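Long-range contact in putative glucarate dehydratase (PDB 4IT1), which probably catalyses the magnesium-dependent dehydration of D-glucarate to 5-dehydro-4-deoxy-D-glucarate, as a member of the mandelate racemase/muconate lactonizing enzyme family: residues L52-I56 against N344-S350. Numbering follows the deposited sequence.
Sequences LRSII and NSHLGIS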
# COMPACT_ATOMS: atom_id res chain seq x y z
N LEU A 52 -6.24 23.15 -19.99
CA LEU A 52 -7.40 22.99 -19.12
C LEU A 52 -7.07 22.26 -17.81
O LEU A 52 -6.02 21.62 -17.69
CB LEU A 52 -8.52 22.25 -19.86
CG LEU A 52 -8.76 22.63 -21.33
CD1 LEU A 52 -9.81 21.71 -21.96
CD2 LEU A 52 -9.15 24.09 -21.47
N ARG A 53 -7.99 22.36 -16.85
CA ARG A 53 -7.81 21.82 -15.51
C ARG A 53 -9.12 21.98 -14.77
O ARG A 53 -9.92 22.84 -15.12
CB ARG A 53 -6.70 22.59 -14.76
CG ARG A 53 -5.98 21.80 -13.69
CD ARG A 53 -4.86 20.94 -14.27
NE ARG A 53 -4.36 19.98 -13.29
CZ ARG A 53 -3.61 18.92 -13.58
NH1 ARG A 53 -3.27 18.65 -14.84
NH2 ARG A 53 -3.21 18.11 -12.61
N SER A 54 -9.35 21.14 -13.76
CA SER A 54 -10.53 21.28 -12.93
C SER A 54 -10.16 21.37 -11.45
O SER A 54 -9.24 20.69 -10.98
CB SER A 54 -11.49 20.11 -13.16
OG SER A 54 -10.90 18.90 -12.74
N ILE A 55 -10.88 22.23 -10.73
CA ILE A 55 -10.63 22.51 -9.32
C ILE A 55 -11.81 21.99 -8.49
O ILE A 55 -12.96 22.31 -8.78
CB ILE A 55 -10.43 24.02 -9.07
CG1 ILE A 55 -9.48 24.63 -10.12
CG2 ILE A 55 -9.94 24.29 -7.65
CD1 ILE A 55 -8.02 24.25 -9.99
N ILE A 56 -11.50 21.20 -7.48
CA ILE A 56 -12.51 20.59 -6.62
C ILE A 56 -12.53 21.25 -5.23
O ILE A 56 -11.48 21.41 -4.60
CB ILE A 56 -12.28 19.06 -6.46
CG1 ILE A 56 -12.36 18.35 -7.82
CG2 ILE A 56 -13.31 18.45 -5.52
CD1 ILE A 56 -11.08 18.39 -8.63
N ASN A 344 2.12 17.12 -14.61
CA ASN A 344 2.24 18.00 -15.77
C ASN A 344 1.07 18.97 -15.84
O ASN A 344 -0.00 18.68 -15.29
CB ASN A 344 2.36 17.18 -17.06
CG ASN A 344 1.09 16.41 -17.39
OD1 ASN A 344 0.59 15.62 -16.59
ND2 ASN A 344 0.56 16.65 -18.58
N SER A 345 1.28 20.12 -16.50
CA SER A 345 0.25 21.15 -16.70
C SER A 345 -0.71 21.26 -15.51
O SER A 345 -1.90 20.97 -15.61
CB SER A 345 -0.53 20.92 -18.01
OG SER A 345 0.25 21.33 -19.12
N HIS A 346 -0.15 21.70 -14.38
CA HIS A 346 -0.85 21.68 -13.11
C HIS A 346 -0.64 22.98 -12.34
O HIS A 346 0.24 23.79 -12.68
CB HIS A 346 -0.35 20.51 -12.26
CG HIS A 346 1.09 20.64 -11.88
ND1 HIS A 346 1.50 21.11 -10.65
CD2 HIS A 346 2.23 20.40 -12.59
CE1 HIS A 346 2.82 21.13 -10.61
NE2 HIS A 346 3.28 20.71 -11.77
N LEU A 347 -1.44 23.17 -11.30
CA LEU A 347 -1.28 24.31 -10.41
C LEU A 347 -0.80 23.87 -9.03
O LEU A 347 -0.50 22.69 -8.80
CB LEU A 347 -2.58 25.11 -10.32
CG LEU A 347 -3.09 25.75 -11.63
CD1 LEU A 347 -4.42 26.43 -11.38
CD2 LEU A 347 -2.09 26.72 -12.25
N GLY A 348 -0.75 24.84 -8.12
CA GLY A 348 -0.21 24.65 -6.78
C GLY A 348 -0.83 23.53 -5.96
O GLY A 348 -0.12 22.88 -5.19
N ILE A 349 -2.14 23.32 -6.12
CA ILE A 349 -2.84 22.25 -5.42
C ILE A 349 -2.20 20.90 -5.74
O ILE A 349 -1.77 20.17 -4.83
CB ILE A 349 -4.35 22.22 -5.75
CG1 ILE A 349 -5.03 23.54 -5.37
CG2 ILE A 349 -5.02 21.03 -5.06
CD1 ILE A 349 -6.52 23.60 -5.66
N SER A 350 -2.12 20.58 -7.02
CA SER A 350 -1.46 19.35 -7.46
C SER A 350 -0.04 19.27 -6.91
O SER A 350 0.37 18.23 -6.38
CB SER A 350 -1.45 19.26 -8.99
OG SER A 350 -2.72 18.89 -9.49
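N344 and S345 meet the guanidinium of R53 through their backbone carbonyls: R53 NH1 lies 3.3 Å from N344 O and 2.8 Å from S345 O. The second approach is close but badly angled for a hydrogen bond, and both oxygens sit oblique to the guanidinium plane. R53 reaches this loop from strand 50-60 with CG anti to its own backbone N (chi1 -153°) and a bend at chi2. At H346 it is CB that touches, covering one guanidinium face near the rim, 3.7 Å from R53 NH2. The imidazole lies alongside, its plane turned 62° from that of the guanidinium, and its two nitrogens are engaged apart from R53: ND1 donates to L347 O at 3.1 Å, coming from above the carbonyl plane, and NE2 bonds T370. L347, at the N-cap of helix 348-360, brings CD1 to 4.4 Å from I55 CD1. Within the first turn of that helix, I349 CD1 meets I55 CG2 at 4.0 Å, the two side chains slanting across each other. S350 completes the arc with OG near the guanidinium plane, 3.3 Å from R53 NH2, while OG is also hydrogen-bonded to H317 NE2. E69 of strand 65-70 ties the pieces together: it forms a salt bridge with R53 NE and accepts hydrogen bonds from the backbone N of L347 and S350. A leucine in place of R53 would probably leave the E69 carboxylate without its cationic mate and the carbonyls of N344 and S345 without the guanidinium beside them. The arrangement belongs to the interface characteristic of the enolase superfamily, where the three-stranded sheet of the N-terminal capping domain packs on the barrel domain; here it meets the loop following barrel strand 338-341, close to the predicted catalytic H342.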